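Local coordinates for choline/ethanolamine kinase family protein (Mesorhizobium loti, PDB 3DXQ) that probably phosphorylates ethanolamine or a related small amino alcohol and has a protein-kinase-like fold, at residues A12-L17 / V74-P79; G38-R43 / V85-A90; V60-A65 / V195-S200. All coordinates share one frame; numbering follows the deposited sequence.

Overall arrangement
From the N terminus, the chain leaves helix 3-10 and reaches residues 12-17, which contact 1 joins to strand 74-77, an outermost strand of the five-stranded sheet, closing a loop of 56 residues. Contact 2 starts within that loop, at 38-43, and ends beyond it, at 85-90; it pairs strands 40-45 and 84-87. Contact 3 starts later still, on helix 55-67, and ends at 195-200, so its loop of 129 residues crosses both others. Backbone bonds of Leu75 and His76 to Val85 link contacts 1 and 2 within the sheet, while Val74 packs on Ala62. Together they tie the N-terminal loop, the five-stranded sheet and helix 55-67 to the loop after strand 192-194.

Contact 1: A12-L17 / V74-P79; sequences AAIPML and VLHVDP
Ile14 and His76 mark the closest backbone approach here, yet their CA atoms remain 8.1 Å apart, so the irregular 12-17 segment is joined to strand 74-77 by side chains rather than as an added strand. A backbone bond from Leu17 N to Ile14 O, 3.2 Å, closes a tight bend in the first segment; Met16 points to the strand from it, while Ile14 meets the strand through its two branches. The imidazole of His76 swings out with CG anti to the backbone N (chi1 -170°) and meets both branches of Ile14 close to their origin at CB. CG1 of Ile14 lies in the ring plane at its edge, 3.8 Å from His76 ND1, whereas CG2 approaches the same nitrogen obliquely. Pro15 adds a looser contact, its CD lying 4.4 Å from His76 CE1. Strand 74-77 is an edge strand of the five-stranded antiparallel sheet of the kinase-like N-terminal lobe, and a classic beta bulge interrupts it: Leu75 and His76 both face Val85, which brings their two side chains to bear on the N-terminal loop. Next to the histidine, selenomethionine Met16 lies across Leu75 at about a right angle, its SE 4.0 Å from Leu75 CB. The Met16 chain bends at chi3 (13°), bringing CE to Leu75 CD1, also at 4.0 Å. Behind these residues, Ile14 continues onto Leu42 and Val85 of the inner strands, and Leu17 packs on Leu40.

Contact 2: G38-R43 / V85-A90; sequences GDLCLR and VTRYIA
Cys41 and Thr86 form the central antiparallel hydrogen-bonded pair of strands 40-43 and 85-87, inside the five-stranded antiparallel sheet of the kinase-like N-terminal lobe. Cys41 N donates to Thr86 O over 2.8 Å in a nearly straight bond (174° at the hydrogen), and Thr86 N returns a bond of 3.0 Å to Cys41 O. The short strand axes run 149° apart in direction, and beyond the regular strand pairing Tyr88 N still reaches Asp39 O.

The side chains of Cys41 and Thr86 lie on the same face of the sheet, with Cys41 CB beside Thr86 OG1. The thiol continues past the threonine to Tyr88, where SG sits at the ring edge, 3.7 Å from Tyr88 CD1. This is a sulfur-aromatic contact made from the side of the ring rather than over it.

Val85 lies on the other face, paired with Leu42. Its CG1, anti to the backbone N, rests 4.0 Å from Leu40 CB, while its CG2 turns to Leu42 CD1 at 4.2 Å; Leu17 and His76 also pack on Val85. Leu40 CD2 lies over one face of the Arg87 guanidinium, offset from its centre, and NH1 of that arginine is salt-bridged to Glu73.

Arg43 bends at chi3 to bring its guanidinium back across Thr86 at about a right angle. NH1 approaches Thr86 OG1 close to the guanidinium plane and donates a bent hydrogen bond of 3.2 Å, with 136° at the hydrogen.

Contact 3: V60-A65 / V195-S200; sequences VAAREA and VDWEYS
Trp197 packs on Ala61, Ala62 and Ala65 of helix 55-67, the indole itself against the last two, with its CA 5.7 Å from that of Ala62. The segment leading to it begins with Val195 and Asp196, which both direct their side chains away from the helix. Asp196, in the Asp-Trp-Glu run that follows strand 192-194, probably corresponds to the aspartate of the Asp-Phe-Gly motif of protein kinases, as in related phosphotransferases.

At Trp197 the chain turns its side chain to the helix, with CG anti to the carbonyl carbon and beside the backbone N (chi1 -60°). Its root packs on Ala61, CB to CB at 3.9 Å, and the pyrrole carbon CD1 meets Ala62 CB at the same distance. Farther out, Ala65 CB sits over the six-membered ring, 3.5 Å from its centroid and 14° off the normal, in a CH-pi contact. The small methyl groups allow the flat indole to lie close to the helix.

Glu198 and Tyr199 pass along the side remote from the helix as the middle residues of a type I beta turn running from Trp197 to Ser200. Ser200 brings the chain back: its CB lies 3.6 Å from Ala61 CB. Trp197 O is gripped twice from the same face of its plane, by Ser200 N and by Ser200 OG at 2.8 Å, two bonds that close the turn.

Trp197 also stacks edge-to-face with His177, and Glu198 forms a salt bridge with Arg55 at the start of helix 55-67. The turn ahead of strand 201-203 and strand 74-77 cover adjacent flanks of that helix, with Ala62 touching both Trp197 and Val74.

Contact 1: A12-L17 / V74-P79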
# COMPACT_ATOMS: atom_id res chain seq x y z
N ALA A 12 -29.05 9.12 -0.07
CA ALA A 12 -30.32 8.96 0.64
C ALA A 12 -30.05 8.39 2.02
O ALA A 12 -30.39 9.01 3.03
CB ALA A 12 -31.27 8.04 -0.15
N ALA A 13 -29.39 7.22 2.03
CA ALA A 13 -29.00 6.54 3.26
C ALA A 13 -28.37 7.52 4.23
O ALA A 13 -28.97 7.83 5.24
CB ALA A 13 -28.03 5.39 2.97
N ILE A 14 -27.18 8.03 3.89
CA ILE A 14 -26.42 8.83 4.85
C ILE A 14 -27.08 10.16 5.20
O ILE A 14 -27.15 11.03 4.36
CB ILE A 14 -25.01 9.13 4.39
CG1 ILE A 14 -24.32 7.87 3.86
CG2 ILE A 14 -24.22 9.71 5.55
CD1 ILE A 14 -24.40 7.71 2.37
N PRO A 15 -27.55 10.33 6.46
CA PRO A 15 -28.20 11.58 6.87
C PRO A 15 -27.33 12.81 6.67
O PRO A 15 -27.82 13.81 6.18
CB PRO A 15 -28.49 11.35 8.36
CG PRO A 15 -28.54 9.89 8.53
CD PRO A 15 -27.50 9.36 7.57
N MSE A 16 -26.06 12.74 7.02
CA MSE A 16 -25.16 13.92 6.86
C MSE A 16 -24.85 14.33 5.41
O MSE A 16 -24.38 15.45 5.17
CB MSE A 16 -23.87 13.76 7.64
CG MSE A 16 -23.39 12.35 7.85
SE MSE A 16 -21.51 12.30 8.26
CE MSE A 16 -21.11 14.10 8.63
N LEU A 17 -25.09 13.45 4.44
CA LEU A 17 -24.96 13.83 3.04
C LEU A 17 -26.32 14.03 2.37
O LEU A 17 -26.41 14.74 1.37
CB LEU A 17 -24.16 12.79 2.28
CG LEU A 17 -22.68 12.72 2.65
CD1 LEU A 17 -22.01 11.59 1.88
CD2 LEU A 17 -22.01 14.03 2.34
N VAL A 74 -12.96 9.57 10.16
CA VAL A 74 -13.98 8.68 9.62
C VAL A 74 -15.29 9.06 10.28
O VAL A 74 -15.49 8.81 11.45
CB VAL A 74 -13.66 7.21 9.91
CG1 VAL A 74 -14.83 6.33 9.54
CG2 VAL A 74 -12.44 6.80 9.15
N LEU A 75 -16.18 9.67 9.51
CA LEU A 75 -17.41 10.21 10.06
C LEU A 75 -18.59 9.26 10.01
O LEU A 75 -19.57 9.45 10.73
CB LEU A 75 -17.78 11.51 9.34
CG LEU A 75 -16.65 12.54 9.33
CD1 LEU A 75 -17.09 13.78 8.56
CD2 LEU A 75 -16.20 12.91 10.76
N HIS A 76 -18.52 8.23 9.17
CA HIS A 76 -19.67 7.34 9.07
C HIS A 76 -19.31 6.07 8.34
O HIS A 76 -18.48 6.06 7.46
CB HIS A 76 -20.83 8.07 8.37
CG HIS A 76 -22.13 7.33 8.42
ND1 HIS A 76 -23.02 7.31 7.37
CD2 HIS A 76 -22.67 6.55 9.39
CE1 HIS A 76 -24.07 6.57 7.70
NE2 HIS A 76 -23.87 6.10 8.91
N VAL A 77 -19.93 4.98 8.76
CA VAL A 77 -19.75 3.69 8.11
C VAL A 77 -21.12 3.06 8.00
O VAL A 77 -21.97 3.26 8.87
CB VAL A 77 -18.81 2.80 8.89
CG1 VAL A 77 -18.57 1.50 8.15
CG2 VAL A 77 -17.51 3.51 9.13
N ASP A 78 -21.36 2.34 6.92
CA ASP A 78 -22.65 1.73 6.70
C ASP A 78 -22.48 0.23 6.92
O ASP A 78 -21.71 -0.41 6.19
CB ASP A 78 -23.15 2.05 5.30
CG ASP A 78 -24.61 1.69 5.10
OD1 ASP A 78 -25.19 1.03 6.00
OD2 ASP A 78 -25.17 2.06 4.04
N PRO A 79 -23.19 -0.35 7.90
CA PRO A 79 -22.96 -1.77 8.16
C PRO A 79 -23.67 -2.67 7.16
O PRO A 79 -23.45 -3.89 7.19
CB PRO A 79 -23.52 -1.97 9.57
CG PRO A 79 -24.29 -0.73 9.91
CD PRO A 79 -24.26 0.20 8.75

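Contact 2: G38-R43 / V85-A90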
# COMPACT_ATOMS: atom_id res chain seq x y z
N GLY A 38 -19.45 18.23 -1.30
CA GLY A 38 -19.28 19.38 -0.41
C GLY A 38 -17.88 19.36 0.15
O GLY A 38 -16.91 19.50 -0.58
N ASP A 39 -17.78 19.14 1.46
CA ASP A 39 -16.50 19.04 2.17
C ASP A 39 -16.30 17.63 2.74
O ASP A 39 -15.40 17.39 3.52
CB ASP A 39 -16.47 20.10 3.28
CG ASP A 39 -16.75 21.49 2.75
OD1 ASP A 39 -16.08 21.87 1.79
OD2 ASP A 39 -17.65 22.20 3.26
N LEU A 40 -17.17 16.69 2.34
CA LEU A 40 -17.08 15.32 2.83
C LEU A 40 -16.76 14.45 1.62
O LEU A 40 -16.98 14.87 0.50
CB LEU A 40 -18.40 14.90 3.49
CG LEU A 40 -18.90 15.77 4.65
CD1 LEU A 40 -20.33 15.40 5.04
CD2 LEU A 40 -18.00 15.66 5.84
N CYS A 41 -16.21 13.27 1.85
CA CYS A 41 -15.93 12.29 0.78
C CYS A 41 -16.74 11.03 1.01
O CYS A 41 -16.79 10.49 2.11
CB CYS A 41 -14.47 11.87 0.73
SG CYS A 41 -13.35 13.11 0.28
N LEU A 42 -17.38 10.58 -0.05
CA LEU A 42 -18.17 9.37 -0.03
C LEU A 42 -17.32 8.28 -0.69
O LEU A 42 -16.84 8.49 -1.80
CB LEU A 42 -19.45 9.60 -0.83
CG LEU A 42 -20.49 8.49 -0.86
CD1 LEU A 42 -21.07 8.20 0.52
CD2 LEU A 42 -21.59 8.91 -1.79
N ARG A 43 -17.11 7.16 -0.00
CA ARG A 43 -16.33 6.04 -0.55
C ARG A 43 -17.23 4.80 -0.74
O ARG A 43 -17.82 4.31 0.23
CB ARG A 43 -15.17 5.71 0.38
CG ARG A 43 -14.56 6.93 1.07
CD ARG A 43 -13.28 6.59 1.84
NE ARG A 43 -12.08 6.63 0.98
CZ ARG A 43 -11.38 7.73 0.69
NH1 ARG A 43 -11.74 8.92 1.19
NH2 ARG A 43 -10.31 7.65 -0.10
N VAL A 85 -17.97 7.55 4.94
CA VAL A 85 -17.86 8.99 4.79
C VAL A 85 -16.67 9.52 5.58
O VAL A 85 -16.58 9.29 6.79
CB VAL A 85 -19.11 9.71 5.26
CG1 VAL A 85 -18.97 11.21 4.97
CG2 VAL A 85 -20.36 9.12 4.59
N THR A 86 -15.76 10.19 4.90
CA THR A 86 -14.61 10.81 5.55
C THR A 86 -14.66 12.30 5.29
O THR A 86 -15.48 12.77 4.51
CB THR A 86 -13.30 10.24 4.99
OG1 THR A 86 -13.25 10.47 3.58
CG2 THR A 86 -13.23 8.77 5.25
N ARG A 87 -13.78 13.04 5.94
CA ARG A 87 -13.73 14.46 5.75
C ARG A 87 -12.78 14.74 4.60
O ARG A 87 -11.75 14.09 4.48
CB ARG A 87 -13.32 15.19 7.03
CG ARG A 87 -13.23 16.69 6.84
CD ARG A 87 -13.37 17.47 8.14
NE ARG A 87 -14.75 17.87 8.35
CZ ARG A 87 -15.58 17.32 9.23
NH1 ARG A 87 -15.21 16.34 10.03
NH2 ARG A 87 -16.79 17.78 9.31
N TYR A 88 -13.15 15.68 3.74
CA TYR A 88 -12.30 16.06 2.64
C TYR A 88 -11.26 17.03 3.12
O TYR A 88 -11.58 18.00 3.81
CB TYR A 88 -13.07 16.70 1.49
CG TYR A 88 -12.17 17.16 0.36
CD1 TYR A 88 -11.51 16.24 -0.45
CD2 TYR A 88 -11.99 18.52 0.09
CE1 TYR A 88 -10.69 16.65 -1.51
CE2 TYR A 88 -11.18 18.94 -0.98
CZ TYR A 88 -10.53 18.00 -1.77
OH TYR A 88 -9.72 18.40 -2.80
N ILE A 89 -10.03 16.76 2.70
CA ILE A 89 -8.86 17.60 2.96
C ILE A 89 -8.62 18.60 1.82
O ILE A 89 -8.08 18.25 0.75
CB ILE A 89 -7.64 16.71 3.10
CG1 ILE A 89 -7.84 15.81 4.30
CG2 ILE A 89 -6.38 17.54 3.25
CD1 ILE A 89 -6.82 14.69 4.36
N ALA A 90 -9.03 19.84 2.05
CA ALA A 90 -8.91 20.91 1.08
C ALA A 90 -7.44 21.21 0.88
O ALA A 90 -6.64 21.01 1.78
CB ALA A 90 -9.66 22.15 1.55

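Contact 3: V60-A65 / V195-S200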
# COMPACT_ATOMS: atom_id res chain seq x y z
N VAL A 60 -12.20 -0.76 11.18
CA VAL A 60 -11.45 -0.68 12.42
C VAL A 60 -10.11 -0.00 12.19
O VAL A 60 -9.70 0.86 12.95
CB VAL A 60 -11.23 -2.09 13.03
CG1 VAL A 60 -10.34 -2.00 14.27
CG2 VAL A 60 -12.56 -2.76 13.33
N ALA A 61 -9.46 -0.39 11.11
CA ALA A 61 -8.16 0.14 10.77
C ALA A 61 -8.19 1.65 10.55
O ALA A 61 -7.38 2.38 11.13
CB ALA A 61 -7.61 -0.58 9.53
N ALA A 62 -9.13 2.12 9.73
CA ALA A 62 -9.21 3.55 9.41
C ALA A 62 -9.50 4.36 10.66
O ALA A 62 -8.93 5.43 10.84
CB ALA A 62 -10.28 3.83 8.33
N ARG A 63 -10.37 3.86 11.53
CA ARG A 63 -10.67 4.59 12.75
C ARG A 63 -9.45 4.73 13.62
O ARG A 63 -9.20 5.78 14.17
CB ARG A 63 -11.81 3.96 13.53
CG ARG A 63 -13.17 4.17 12.90
CD ARG A 63 -14.28 4.11 13.94
NE ARG A 63 -15.61 4.20 13.33
CZ ARG A 63 -16.26 3.18 12.77
NH1 ARG A 63 -15.71 1.97 12.71
NH2 ARG A 63 -17.46 3.39 12.24
N GLU A 64 -8.66 3.67 13.72
CA GLU A 64 -7.42 3.70 14.49
C GLU A 64 -6.41 4.64 13.84
O GLU A 64 -5.78 5.46 14.53
CB GLU A 64 -6.85 2.29 14.66
CG GLU A 64 -7.64 1.42 15.65
CD GLU A 64 -7.39 1.80 17.10
OE1 GLU A 64 -6.34 1.40 17.64
OE2 GLU A 64 -8.26 2.47 17.72
N ALA A 65 -6.29 4.55 12.52
CA ALA A 65 -5.38 5.43 11.77
C ALA A 65 -5.79 6.89 11.97
O ALA A 65 -4.93 7.74 12.15
CB ALA A 65 -5.37 5.07 10.30
N VAL A 195 -4.85 7.28 3.10
CA VAL A 195 -6.19 6.71 3.00
C VAL A 195 -6.12 5.28 2.49
O VAL A 195 -5.06 4.84 2.08
CB VAL A 195 -7.07 7.55 2.04
CG1 VAL A 195 -7.01 9.01 2.42
CG2 VAL A 195 -6.62 7.36 0.57
N ASP A 196 -7.26 4.59 2.48
CA ASP A 196 -7.42 3.21 1.96
C ASP A 196 -6.74 2.18 2.83
O ASP A 196 -5.68 1.67 2.50
CB ASP A 196 -6.94 3.08 0.51
CG ASP A 196 -8.08 2.79 -0.46
OD1 ASP A 196 -9.06 3.57 -0.51
OD2 ASP A 196 -7.97 1.79 -1.21
N TRP A 197 -7.39 1.86 3.93
CA TRP A 197 -6.80 0.98 4.94
C TRP A 197 -7.29 -0.43 4.85
O TRP A 197 -7.18 -1.19 5.80
CB TRP A 197 -7.09 1.56 6.33
CG TRP A 197 -6.51 2.92 6.45
CD1 TRP A 197 -7.08 4.09 6.06
CD2 TRP A 197 -5.20 3.25 6.93
NE1 TRP A 197 -6.23 5.14 6.30
CE2 TRP A 197 -5.06 4.65 6.83
CE3 TRP A 197 -4.14 2.51 7.45
CZ2 TRP A 197 -3.91 5.32 7.23
CZ3 TRP A 197 -2.99 3.18 7.85
CH2 TRP A 197 -2.89 4.56 7.73
N GLU A 198 -7.78 -0.83 3.69
CA GLU A 198 -8.35 -2.17 3.55
C GLU A 198 -7.36 -3.33 3.73
O GLU A 198 -7.76 -4.42 4.14
CB GLU A 198 -9.10 -2.30 2.22
CG GLU A 198 -8.21 -2.20 0.99
CD GLU A 198 -9.00 -1.95 -0.27
OE1 GLU A 198 -9.97 -2.71 -0.53
OE2 GLU A 198 -8.64 -1.00 -1.00
N TYR A 199 -6.07 -3.10 3.44
CA TYR A 199 -5.06 -4.15 3.60
C TYR A 199 -4.23 -4.01 4.89
O TYR A 199 -3.24 -4.73 5.08
CB TYR A 199 -4.12 -4.17 2.40
CG TYR A 199 -4.75 -4.50 1.07
CD1 TYR A 199 -4.82 -5.82 0.60
CD2 TYR A 199 -5.22 -3.49 0.25
CE1 TYR A 199 -5.38 -6.11 -0.65
CE2 TYR A 199 -5.79 -3.77 -0.98
CZ TYR A 199 -5.86 -5.07 -1.43
OH TYR A 199 -6.42 -5.30 -2.67
N SER A 200 -4.64 -3.11 5.77
CA SER A 200 -3.90 -2.83 7.00
C SER A 200 -3.73 -4.06 7.84
O SER A 200 -4.54 -4.98 7.75
CB SER A 200 -4.64 -1.80 7.86
OG SER A 200 -4.81 -0.59 7.17